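Local coordinates for protein endolysin B (Mycobacterium phage D29, PDB 3HC7) that hydrolyses the ester linkage between mycolic acids and the arabinogalactan-peptidoglycan of the mycobacterial cell wall, helping the phage to lyse its host, at residues A79-G84 and W238-N243; G21-T26 and I114-P119; F7-T12 and A85-Q90; S128-H133 and R244-E249; L226-F229 and R233-D236. One frame throughout, in Å; residues are numbered along the deposited sequence.

In the fold
Contacts 1, 2 and 3 meet on one parallel sheet, where strand 76-81 lies between 5-9 and 110-116; the centres of these contacts are about 5 to 10 Å apart. Contact 1 holds the active-site residues S82 and H240. Contact 2 lies beside it, with S82 N 2.9 Å from W116 O, a probable hydrogen bond. Contact 3 lies where the helix after S82 returns across the sheet, and V9 CG1 is 3.6 Å from G84 CA. Contact 4 takes up the chain that leaves contact 1: N243 N is 2.8 Å from D129 OD2. Contact 5, centred about 12 Å from the centre of contact 1, reaches the catalytic histidine, F229 CE1 being 3.4 Å from H240 NE2.

Contact 1. Residues A79-G84 and W238-N243; sequences AGYSQG and WPHLYN
Y81 reaches across to the loop that carries H240 and donates its phenol proton to the backbone carbonyl there, with Y81 OH 2.6 Å from H240 O. The carbonyl oxygen sits at the rim of the tyrosine ring, near its plane. The donor meets it at a C=O...O angle of 145°, tilted out of the carbonyl plane. L241 CD2 is 3.7 Å from Y81 OH, and the Y242 ring touches the phenol ring, with Y242 CD2 obliquely 4.2 Å from Y81 CE1. The imidazole approaches less closely, H240 ND1 being 4.1 Å from Y81 OH without a bond.

One shell out, the Y81 ring is aimed at the loop by a first torsion that sets CG opposite the backbone N (chi1 168°). A type I turn from W238 to L241 shapes the loop, and L241 CG lies 4.0 Å above the plane of the H240 ring, over its centre. Y242 OH bonds to H163 N and to D166, the inferred acid of the triad.

S82 follows Y81 with a positive phi of 51°, at the nucleophile elbow G80-x-S82-x-G84 of an alpha/beta hydrolase. S82 OG is 7.6 Å from H240 ND1, the nearer imidazole nitrogen, so they make no direct bond in this model. The tyrosine bond therefore ties the nucleophile's strand to the main chain of the catalytic histidine and not to its imidazole.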
# COMPACT_ATOMS: atom_id res chain seq x y z
N ALA A 79 4.99 -8.08 -0.51
CA ALA A 79 5.32 -7.06 0.48
C ALA A 79 5.28 -5.68 -0.15
O ALA A 79 5.97 -5.41 -1.13
CB ALA A 79 6.69 -7.33 1.09
N GLY A 80 4.47 -4.81 0.43
CA GLY A 80 4.34 -3.45 -0.07
C GLY A 80 4.25 -2.44 1.04
O GLY A 80 3.67 -2.71 2.10
N TYR A 81 4.81 -1.26 0.79
CA TYR A 81 4.85 -0.17 1.76
C TYR A 81 4.16 1.06 1.19
O TYR A 81 4.43 1.45 0.05
CB TYR A 81 6.31 0.13 2.11
CG TYR A 81 6.57 1.41 2.88
CD1 TYR A 81 5.79 1.76 3.97
CD2 TYR A 81 7.63 2.24 2.53
CE1 TYR A 81 6.04 2.92 4.68
CE2 TYR A 81 7.89 3.40 3.23
CZ TYR A 81 7.10 3.74 4.30
OH TYR A 81 7.36 4.90 4.99
N SER A 82 3.26 1.65 1.98
CA SER A 82 2.52 2.87 1.63
C SER A 82 1.84 2.79 0.26
O SER A 82 0.97 1.95 0.07
CB SER A 82 3.35 4.15 1.86
OG SER A 82 4.10 4.56 0.73
N GLN A 83 2.20 3.64 -0.70
CA GLN A 83 1.60 3.47 -2.03
C GLN A 83 1.78 2.01 -2.48
O GLN A 83 0.91 1.44 -3.15
CB GLN A 83 2.22 4.43 -3.04
CG GLN A 83 1.68 4.25 -4.46
CD GLN A 83 2.25 5.25 -5.46
OE1 GLN A 83 2.15 5.05 -6.67
NE2 GLN A 83 2.84 6.33 -4.95
N GLY A 84 2.90 1.42 -2.09
CA GLY A 84 3.19 0.03 -2.41
C GLY A 84 2.20 -0.93 -1.77
O GLY A 84 1.91 -1.98 -2.33
N TRP A 238 10.12 8.95 12.31
CA TRP A 238 8.73 9.37 12.10
C TRP A 238 7.77 8.18 12.16
O TRP A 238 8.18 7.03 11.98
CB TRP A 238 8.61 10.09 10.76
CG TRP A 238 9.29 11.42 10.75
CD1 TRP A 238 10.62 11.67 10.98
CD2 TRP A 238 8.69 12.70 10.51
NE1 TRP A 238 10.87 13.02 10.89
CE2 TRP A 238 9.70 13.67 10.61
CE3 TRP A 238 7.38 13.11 10.22
CZ2 TRP A 238 9.45 15.02 10.42
CZ3 TRP A 238 7.14 14.45 10.04
CH2 TRP A 238 8.16 15.39 10.14
N PRO A 239 6.48 8.45 12.42
CA PRO A 239 5.44 7.41 12.52
C PRO A 239 5.10 6.71 11.20
O PRO A 239 4.59 5.59 11.21
CB PRO A 239 4.22 8.20 13.02
CG PRO A 239 4.49 9.61 12.58
CD PRO A 239 5.96 9.77 12.82
N HIS A 240 5.36 7.37 10.07
CA HIS A 240 5.07 6.77 8.77
C HIS A 240 6.19 5.82 8.35
O HIS A 240 6.14 5.25 7.26
CB HIS A 240 4.86 7.85 7.71
CG HIS A 240 6.05 8.75 7.54
ND1 HIS A 240 6.85 8.72 6.42
CD2 HIS A 240 6.58 9.69 8.36
CE1 HIS A 240 7.82 9.61 6.55
NE2 HIS A 240 7.68 10.21 7.71
N LEU A 241 7.20 5.69 9.20
CA LEU A 241 8.34 4.81 8.95
C LEU A 241 8.21 3.58 9.84
O LEU A 241 7.55 3.63 10.88
CB LEU A 241 9.67 5.53 9.23
CG LEU A 241 9.89 6.88 8.56
CD1 LEU A 241 11.23 7.48 8.97
CD2 LEU A 241 9.79 6.77 7.05
N TYR A 242 8.84 2.48 9.44
CA TYR A 242 8.71 1.22 10.19
C TYR A 242 10.03 0.47 10.35
O TYR A 242 10.90 0.53 9.49
CB TYR A 242 7.67 0.31 9.52
CG TYR A 242 6.26 0.86 9.62
CD1 TYR A 242 5.40 0.43 10.62
CD2 TYR A 242 5.81 1.82 8.73
CE1 TYR A 242 4.13 0.94 10.73
CE2 TYR A 242 4.53 2.34 8.83
CZ TYR A 242 3.70 1.89 9.83
OH TYR A 242 2.43 2.40 9.94
N ASN A 243 10.15 -0.24 11.46
CA ASN A 243 11.19 -1.24 11.65
C ASN A 243 10.79 -2.52 10.90
O ASN A 243 9.71 -3.07 11.13
CB ASN A 243 11.35 -1.53 13.14
CG ASN A 243 12.23 -2.74 13.41
OD1 ASN A 243 13.15 -3.04 12.65
ND2 ASN A 243 11.95 -3.45 14.50

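Contact 2. Residues G21-T26 and I114-P119; sequences GLPADT and IFWGNP
The branched end of L22 covers one face of the W116 indole in a CH-pi contact. Its CD2 is 3.6 Å from the centroid of the W116 five-membered ring and only 16° off the ring normal, while L22 CG lies over the indole centre. The opposite face is covered from within the strand segment, with I114 CG2 3.5 Å above the W116 plane.

Van der Waals contacts at the six-membered ring come from P23 CA, 3.6 Å from W116 CZ3, and from T26 OG1, obliquely 3.3 Å from W116 CZ2.

These contacts join helix 22-27 to strand 110-116 of the parallel sheet of the alpha/beta hydrolase fold. The axes of segments 22-26 and 114-116 pass 10.5 Å apart, with an angle of 137° between their N-to-C directions. A247 of helix 245-251 also touches W116, and the Y161 ring meets the indole.

No hydrogen bond crosses between the two segments; within the helix segment the T26 hydroxyl donates to L22 O at 2.7 Å, and T26 N to the same L22 O at 3.0 Å, from opposite faces of the carbonyl plane. OG1 lies beside the T26 backbone N (chi1 -60°), which points the hydroxyl back at L22 O.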
# COMPACT_ATOMS: atom_id res chain seq x y z
N GLY A 21 14.69 1.09 0.73
CA GLY A 21 13.29 1.21 1.07
C GLY A 21 12.77 -0.07 1.71
O GLY A 21 13.26 -1.15 1.43
N LEU A 22 11.74 0.08 2.54
CA LEU A 22 11.25 -0.98 3.40
C LEU A 22 11.08 -2.37 2.74
O LEU A 22 11.60 -3.35 3.25
CB LEU A 22 9.96 -0.52 4.08
CG LEU A 22 9.70 -0.99 5.51
CD1 LEU A 22 10.99 -1.04 6.28
CD2 LEU A 22 8.71 -0.06 6.20
N PRO A 23 10.34 -2.44 1.62
CA PRO A 23 10.11 -3.76 1.01
C PRO A 23 11.37 -4.35 0.38
O PRO A 23 11.57 -5.55 0.46
CB PRO A 23 9.08 -3.49 -0.10
CG PRO A 23 8.56 -2.12 0.14
CD PRO A 23 9.63 -1.37 0.90
N ALA A 24 12.20 -3.51 -0.23
CA ALA A 24 13.43 -4.02 -0.84
C ALA A 24 14.44 -4.40 0.23
O ALA A 24 15.12 -5.42 0.12
CB ALA A 24 14.01 -3.02 -1.81
N ASP A 25 14.54 -3.57 1.27
CA ASP A 25 15.44 -3.86 2.38
C ASP A 25 15.08 -5.22 2.97
O ASP A 25 15.96 -6.01 3.31
CB ASP A 25 15.32 -2.81 3.49
CG ASP A 25 15.65 -1.41 3.01
OD1 ASP A 25 16.32 -1.27 1.96
OD2 ASP A 25 15.22 -0.44 3.69
N THR A 26 13.79 -5.46 3.08
CA THR A 26 13.29 -6.70 3.66
C THR A 26 13.69 -7.88 2.79
O THR A 26 14.33 -8.81 3.27
CB THR A 26 11.76 -6.66 3.87
OG1 THR A 26 11.43 -5.58 4.76
CG2 THR A 26 11.27 -7.96 4.46
N ILE A 114 2.72 -8.96 3.33
CA ILE A 114 3.16 -7.93 4.26
C ILE A 114 2.77 -6.54 3.77
O ILE A 114 3.08 -6.17 2.63
CB ILE A 114 4.69 -7.94 4.45
CG1 ILE A 114 5.13 -9.21 5.17
CG2 ILE A 114 5.13 -6.70 5.22
CD1 ILE A 114 6.61 -9.45 5.10
N PHE A 115 2.10 -5.79 4.63
CA PHE A 115 1.84 -4.38 4.39
C PHE A 115 2.49 -3.53 5.48
O PHE A 115 2.41 -3.87 6.66
CB PHE A 115 0.34 -4.10 4.43
CG PHE A 115 -0.46 -4.92 3.45
CD1 PHE A 115 -0.50 -4.58 2.11
CD2 PHE A 115 -1.19 -6.02 3.89
CE1 PHE A 115 -1.26 -5.32 1.21
CE2 PHE A 115 -1.95 -6.76 3.00
CZ PHE A 115 -1.98 -6.42 1.65
N TRP A 116 3.13 -2.43 5.08
CA TRP A 116 3.51 -1.38 6.02
C TRP A 116 2.77 -0.13 5.58
O TRP A 116 2.69 0.13 4.38
CB TRP A 116 5.01 -1.08 5.97
CG TRP A 116 5.96 -2.21 6.26
CD1 TRP A 116 6.45 -2.60 7.48
CD2 TRP A 116 6.62 -3.04 5.29
NE1 TRP A 116 7.34 -3.64 7.33
CE2 TRP A 116 7.46 -3.93 6.00
CE3 TRP A 116 6.57 -3.12 3.90
CZ2 TRP A 116 8.25 -4.89 5.35
CZ3 TRP A 116 7.35 -4.07 3.26
CH2 TRP A 116 8.17 -4.94 3.99
N GLY A 117 2.24 0.63 6.53
CA GLY A 117 1.56 1.89 6.25
C GLY A 117 0.50 1.80 5.16
O GLY A 117 0.58 2.52 4.16
N ASN A 118 -0.51 0.96 5.39
CA ASN A 118 -1.47 0.53 4.36
C ASN A 118 -2.78 1.34 4.27
O ASN A 118 -3.65 1.24 5.13
CB ASN A 118 -1.78 -0.96 4.60
CG ASN A 118 -2.64 -1.56 3.50
OD1 ASN A 118 -2.85 -0.95 2.46
ND2 ASN A 118 -3.14 -2.77 3.74
N PRO A 119 -2.94 2.13 3.19
CA PRO A 119 -4.18 2.91 3.03
C PRO A 119 -5.42 2.03 2.83
O PRO A 119 -6.53 2.54 2.92
CB PRO A 119 -3.91 3.75 1.79
CG PRO A 119 -2.43 3.84 1.70
CD PRO A 119 -1.93 2.51 2.19

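Contact 3. Residues F7-T12 and A85-Q90; sequences FTVHGT and AIVVGQ
V9 meets V87 and V88 with the same side-chain rotation in all three residues, CG1 opposite the backbone N and CG2 opposite the carbonyl carbon (chi1 -171° in V9, 170° in V87). With it V9 CG1 meets V87 alone of the two, 3.9 Å from V87 CB at the branch point and 4.0 Å from V87 CG2. V9 CG2 reaches both, lying 4.0 Å from V87 CG1 and also 4.0 Å from V88 CG2. The V9 side chain is roughly perpendicular to that of V87, but runs antiparallel alongside that of V88.

The packing is aliphatic: no hydrogen bond spans the segments, and the three touching residues are buried. The nearest alpha carbons, of V9 and V87, are 7.2 Å apart.

The backbone of V9 pairs with A79 and Y81 of the adjacent strand 76-81. V88 also touches V113 and F115 of strand 110-116, which flanks 76-81 on its other side, and helix 83-96 therefore spans the strands on either side of the one that precedes it. Such a helix, running back over the central parallel strands directly after the nucleophile elbow, is characteristic of the alpha/beta hydrolase fold.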
# COMPACT_ATOMS: atom_id res chain seq x y z
N PHE A 7 7.56 -10.83 -4.01
CA PHE A 7 7.29 -9.66 -4.83
C PHE A 7 7.18 -8.44 -3.93
O PHE A 7 6.50 -8.48 -2.90
CB PHE A 7 5.99 -9.85 -5.62
CG PHE A 7 6.01 -11.03 -6.54
CD1 PHE A 7 6.54 -10.92 -7.82
CD2 PHE A 7 5.51 -12.26 -6.12
CE1 PHE A 7 6.56 -12.01 -8.67
CE2 PHE A 7 5.53 -13.36 -6.97
CZ PHE A 7 6.06 -13.23 -8.24
N THR A 8 7.86 -7.36 -4.31
CA THR A 8 7.93 -6.19 -3.46
C THR A 8 7.61 -4.92 -4.24
O THR A 8 8.02 -4.75 -5.39
CB THR A 8 9.32 -6.03 -2.81
OG1 THR A 8 10.32 -5.95 -3.83
CG2 THR A 8 9.62 -7.20 -1.88
N VAL A 9 6.86 -4.04 -3.59
CA VAL A 9 6.48 -2.77 -4.19
C VAL A 9 6.82 -1.65 -3.23
O VAL A 9 6.27 -1.57 -2.13
CB VAL A 9 4.99 -2.73 -4.54
CG1 VAL A 9 4.67 -1.48 -5.37
CG2 VAL A 9 4.60 -3.98 -5.31
N HIS A 10 7.75 -0.80 -3.65
CA HIS A 10 8.18 0.34 -2.84
C HIS A 10 7.08 1.34 -2.51
O HIS A 10 6.02 1.37 -3.15
CB HIS A 10 9.33 1.07 -3.55
CG HIS A 10 10.68 0.48 -3.28
ND1 HIS A 10 11.30 0.58 -2.06
CD2 HIS A 10 11.53 -0.20 -4.09
CE1 HIS A 10 12.48 -0.01 -2.12
NE2 HIS A 10 12.64 -0.49 -3.34
N GLY A 11 7.35 2.18 -1.51
CA GLY A 11 6.46 3.26 -1.15
C GLY A 11 6.69 4.48 -2.02
O GLY A 11 7.59 4.50 -2.87
N THR A 12 5.86 5.49 -1.82
CA THR A 12 5.93 6.74 -2.56
C THR A 12 7.36 7.31 -2.56
O THR A 12 8.03 7.33 -1.53
CB THR A 12 4.97 7.76 -1.94
OG1 THR A 12 3.66 7.17 -1.88
CG2 THR A 12 4.93 9.04 -2.75
N ALA A 85 1.69 -0.55 -0.59
CA ALA A 85 0.69 -1.36 0.10
C ALA A 85 -0.63 -1.32 -0.66
O ALA A 85 -1.35 -2.31 -0.71
CB ALA A 85 0.50 -0.87 1.52
N ILE A 86 -0.96 -0.17 -1.23
CA ILE A 86 -2.15 -0.09 -2.08
C ILE A 86 -2.02 -1.03 -3.28
O ILE A 86 -2.96 -1.76 -3.61
CB ILE A 86 -2.41 1.34 -2.60
CG1 ILE A 86 -2.48 2.36 -1.46
CG2 ILE A 86 -3.71 1.39 -3.42
CD1 ILE A 86 -2.59 3.82 -1.96
N VAL A 87 -0.85 -1.02 -3.93
CA VAL A 87 -0.63 -1.89 -5.08
C VAL A 87 -0.85 -3.35 -4.70
O VAL A 87 -1.62 -4.06 -5.35
CB VAL A 87 0.78 -1.72 -5.70
CG1 VAL A 87 1.06 -2.83 -6.74
CG2 VAL A 87 0.94 -0.33 -6.32
N VAL A 88 -0.18 -3.81 -3.65
CA VAL A 88 -0.32 -5.20 -3.21
C VAL A 88 -1.76 -5.50 -2.78
O VAL A 88 -2.29 -6.57 -3.06
CB VAL A 88 0.65 -5.55 -2.05
CG1 VAL A 88 0.36 -6.95 -1.50
CG2 VAL A 88 2.11 -5.45 -2.50
N GLY A 89 -2.37 -4.54 -2.09
CA GLY A 89 -3.74 -4.68 -1.62
C GLY A 89 -4.75 -4.79 -2.75
O GLY A 89 -5.68 -5.58 -2.68
N GLN A 90 -4.55 -4.02 -3.81
CA GLN A 90 -5.44 -4.07 -4.96
C GLN A 90 -5.34 -5.41 -5.66
O GLN A 90 -6.35 -5.99 -6.05
CB GLN A 90 -5.13 -2.95 -5.94
CG GLN A 90 -5.65 -1.61 -5.48
CD GLN A 90 -7.15 -1.50 -5.59
OE1 GLN A 90 -7.71 -1.76 -6.65
NE2 GLN A 90 -7.80 -1.10 -4.51

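Contact 4. Residues S128-H133 and R244-E249; sequences SDEWIH and RYPAVE
P246 presents its ring to the chain bend at D129 and E130, and the E130 side chain runs along it in the opposite direction. The glutamate lies against the proline with its length: E130 CB and CG are each 3.9 Å from P246 CG, E130 CD is 3.7 Å from that atom, and OE2 is 3.8 Å from P246 CB. It gets there by placing CG beside the backbone N, opposite the carbonyl carbon (chi1 -59°), and continuing extended.

The backbone oxygen of the preceding residue meets the same ring carbon, D129 O to P246 CG 3.5 Å. The alpha carbons of D129 and P246 are 5.9 Å apart, so the loop passes close to helix 245-251. No hydrogen bond crosses between the two segments.

An ST turn shapes the bend itself, in which E130 N donates to S128 OG over 3.0 Å with an N-H...O angle of 158°. E130 has left-handed backbone angles (phi 48°). The D129 carboxylate is turned to other partners, OD1 to H163 NE2 and OD2 to the backbone N of N243. The side chain of N243 in turn bonds to E130 O and caps Y245 N. P246 also touches Y161 of strand 157-161.

The proline contact is thus one of van der Waals packing, while the polar ties described here join the loop to N243, which leads into the helix.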
# COMPACT_ATOMS: atom_id res chain seq x y z
N SER A 128 2.38 -4.93 15.49
CA SER A 128 3.45 -4.04 15.93
C SER A 128 4.74 -4.35 15.18
O SER A 128 5.01 -5.50 14.86
CB SER A 128 3.68 -4.20 17.44
OG SER A 128 4.80 -3.44 17.86
N ASP A 129 5.53 -3.31 14.90
CA ASP A 129 6.85 -3.51 14.32
C ASP A 129 7.95 -3.45 15.39
O ASP A 129 9.12 -3.22 15.09
CB ASP A 129 7.13 -2.50 13.19
CG ASP A 129 7.12 -1.06 13.67
OD1 ASP A 129 6.47 -0.77 14.69
OD2 ASP A 129 7.77 -0.22 13.02
N GLU A 130 7.55 -3.68 16.64
CA GLU A 130 8.50 -3.84 17.73
C GLU A 130 9.54 -2.74 17.68
O GLU A 130 10.73 -3.00 17.49
CB GLU A 130 9.16 -5.23 17.65
CG GLU A 130 8.17 -6.39 17.71
CD GLU A 130 8.81 -7.74 17.42
OE1 GLU A 130 10.03 -7.90 17.65
OE2 GLU A 130 8.08 -8.64 16.96
N TRP A 131 9.09 -1.51 17.86
CA TRP A 131 9.93 -0.35 17.66
C TRP A 131 9.45 0.78 18.56
O TRP A 131 8.84 0.52 19.60
CB TRP A 131 9.89 0.05 16.18
CG TRP A 131 10.89 1.09 15.78
CD1 TRP A 131 12.19 1.18 16.18
CD2 TRP A 131 10.68 2.16 14.85
NE1 TRP A 131 12.80 2.26 15.58
CE2 TRP A 131 11.89 2.88 14.76
CE3 TRP A 131 9.58 2.59 14.10
CZ2 TRP A 131 12.03 4.00 13.94
CZ3 TRP A 131 9.72 3.71 13.29
CH2 TRP A 131 10.93 4.40 13.22
N ILE A 132 9.70 2.02 18.16
CA ILE A 132 9.44 3.15 19.04
C ILE A 132 8.03 3.72 18.89
O ILE A 132 7.68 4.71 19.55
CB ILE A 132 10.49 4.27 18.83
CG1 ILE A 132 10.33 4.91 17.45
CG2 ILE A 132 11.89 3.71 19.00
CD1 ILE A 132 11.29 6.07 17.21
N HIS A 133 7.23 3.10 18.04
CA HIS A 133 5.87 3.57 17.80
C HIS A 133 4.79 2.57 18.20
O HIS A 133 4.93 1.37 17.97
CB HIS A 133 5.69 4.01 16.35
CG HIS A 133 6.31 5.33 16.04
ND1 HIS A 133 5.73 6.53 16.42
CD2 HIS A 133 7.46 5.66 15.41
CE1 HIS A 133 6.50 7.53 16.03
NE2 HIS A 133 7.56 7.03 15.42
N ARG A 244 11.67 -2.99 10.02
CA ARG A 244 11.35 -4.10 9.12
C ARG A 244 11.61 -5.50 9.68
O ARG A 244 11.23 -6.50 9.06
CB ARG A 244 12.15 -3.97 7.82
CG ARG A 244 13.60 -4.45 7.93
CD ARG A 244 14.34 -4.25 6.61
NE ARG A 244 15.72 -4.71 6.68
CZ ARG A 244 16.75 -3.94 7.04
NH1 ARG A 244 16.56 -2.66 7.35
NH2 ARG A 244 17.98 -4.45 7.07
N TYR A 245 12.25 -5.58 10.84
CA TYR A 245 12.73 -6.88 11.32
C TYR A 245 11.64 -7.91 11.67
O TYR A 245 11.74 -9.07 11.27
CB TYR A 245 13.78 -6.72 12.42
CG TYR A 245 15.09 -6.21 11.85
CD1 TYR A 245 15.85 -7.02 11.01
CD2 TYR A 245 15.54 -4.93 12.11
CE1 TYR A 245 17.04 -6.56 10.47
CE2 TYR A 245 16.73 -4.46 11.57
CZ TYR A 245 17.47 -5.29 10.75
OH TYR A 245 18.66 -4.84 10.21
N PRO A 246 10.59 -7.49 12.40
CA PRO A 246 9.50 -8.45 12.64
C PRO A 246 8.97 -9.03 11.32
O PRO A 246 8.58 -10.21 11.28
CB PRO A 246 8.43 -7.59 13.32
CG PRO A 246 9.19 -6.49 13.96
CD PRO A 246 10.34 -6.19 13.05
N ALA A 247 8.95 -8.22 10.26
CA ALA A 247 8.52 -8.68 8.95
C ALA A 247 9.50 -9.68 8.35
O ALA A 247 9.10 -10.62 7.67
CB ALA A 247 8.34 -7.50 8.01
N VAL A 248 10.79 -9.45 8.60
CA VAL A 248 11.84 -10.40 8.23
C VAL A 248 11.64 -11.73 8.95
O VAL A 248 11.62 -12.79 8.32
CB VAL A 248 13.26 -9.85 8.53
CG1 VAL A 248 14.33 -10.91 8.26
CG2 VAL A 248 13.53 -8.59 7.70
N GLU A 249 11.49 -11.69 10.28
CA GLU A 249 11.25 -12.91 11.04
C GLU A 249 9.90 -13.53 10.67
O GLU A 249 9.62 -14.68 11.01
CB GLU A 249 11.32 -12.65 12.55

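Contact 5. Residues L226-F229 and R233-D236; sequences LTFF and RMGD
F229 and M234 have the nearest alpha carbons, 8.0 Å apart, the loop after helix 212-230 crossing beyond its C-terminal end. The motif is a Met-aromatic contact, made by the thioether of M234 at the edge of the F229 ring. M234 SD is 4.9 Å from the centroid of that ring and 86° off its normal, which places the sulfur essentially in the ring plane. The closest ring atom to the sulfur is F229 CD1, 3.6 Å from M234 SD.

The terminal methyl does most of the remaining work. M234 CE touches both phenylalanines: it is 3.5 Å from F229 CD1, again at the edge, and 3.5 Å from F228 CE2, which it meets obliquely. It also lies 3.5 Å from the backbone oxygen F228 O. Two torsions of the methionine carry the methyl there. CG occupies the crowded position between the backbone N and the carbonyl carbon (chi1 69°), and a bend at the last torsion (chi3 45°) folds CE back toward the helix.

The contact lies at the surface, and all three residues also touch a crystal neighbour, so the packing environment may influence it. On its inner side it borders the active site: the F229 ring meets those of W238 and the catalytic H240, and M234 SD lies 3.7 Å from H240 NE2.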
# COMPACT_ATOMS: atom_id res chain seq x y z
N LEU A 226 2.70 15.44 1.12
CA LEU A 226 3.00 14.10 0.61
C LEU A 226 4.33 14.13 -0.14
O LEU A 226 5.13 13.20 -0.05
CB LEU A 226 1.89 13.62 -0.33
CG LEU A 226 0.58 13.21 0.33
CD1 LEU A 226 -0.51 13.05 -0.71
CD2 LEU A 226 0.74 11.93 1.14
N THR A 227 4.56 15.21 -0.88
CA THR A 227 5.79 15.40 -1.62
C THR A 227 6.98 15.53 -0.67
O THR A 227 8.04 14.94 -0.90
CB THR A 227 5.70 16.64 -2.53
OG1 THR A 227 4.72 16.42 -3.56
CG2 THR A 227 7.04 16.93 -3.17
N PHE A 228 6.80 16.31 0.39
CA PHE A 228 7.79 16.47 1.46
C PHE A 228 8.25 15.13 2.03
O PHE A 228 9.43 14.93 2.30
CB PHE A 228 7.19 17.34 2.57
CG PHE A 228 8.07 17.49 3.77
CD1 PHE A 228 9.13 18.39 3.78
CD2 PHE A 228 7.84 16.74 4.92
CE1 PHE A 228 9.93 18.54 4.89
CE2 PHE A 228 8.65 16.88 6.04
CZ PHE A 228 9.69 17.78 6.02
N PHE A 229 7.32 14.20 2.23
CA PHE A 229 7.69 12.87 2.74
C PHE A 229 8.38 12.01 1.68
O PHE A 229 9.22 11.17 1.99
CB PHE A 229 6.46 12.13 3.27
CG PHE A 229 6.00 12.60 4.61
CD1 PHE A 229 6.91 12.86 5.62
CD2 PHE A 229 4.65 12.79 4.86
CE1 PHE A 229 6.49 13.30 6.86
CE2 PHE A 229 4.22 13.23 6.11
CZ PHE A 229 5.14 13.48 7.11
N ARG A 233 14.92 14.84 2.81
CA ARG A 233 15.73 14.30 3.89
C ARG A 233 15.21 14.77 5.25
O ARG A 233 15.36 15.94 5.61
CB ARG A 233 17.20 14.68 3.72
CG ARG A 233 17.88 14.00 2.54
CD ARG A 233 19.30 14.49 2.37
NE ARG A 233 20.05 13.66 1.43
CZ ARG A 233 21.28 13.93 1.00
NH1 ARG A 233 21.91 15.02 1.43
NH2 ARG A 233 21.88 13.12 0.14
N MET A 234 14.60 13.85 5.99
CA MET A 234 14.12 14.11 7.34
C MET A 234 14.71 13.03 8.24
O MET A 234 15.48 12.19 7.77
CB MET A 234 12.60 14.03 7.39
CG MET A 234 12.06 12.62 7.19
SD MET A 234 10.32 12.57 6.74
CE MET A 234 10.29 13.86 5.50
N GLY A 235 14.34 13.04 9.52
CA GLY A 235 14.80 12.03 10.45
C GLY A 235 14.30 10.62 10.12
O GLY A 235 13.51 10.43 9.19
N ASP A 236 14.77 9.64 10.88
CA ASP A 236 14.40 8.25 10.63
C ASP A 236 13.51 7.68 11.74
O ASP A 236 13.42 6.46 11.90
CB ASP A 236 15.66 7.38 10.45
CG ASP A 236 16.47 7.25 11.73
OD1 ASP A 236 15.99 7.65 12.81
OD2 ASP A 236 17.61 6.73 11.66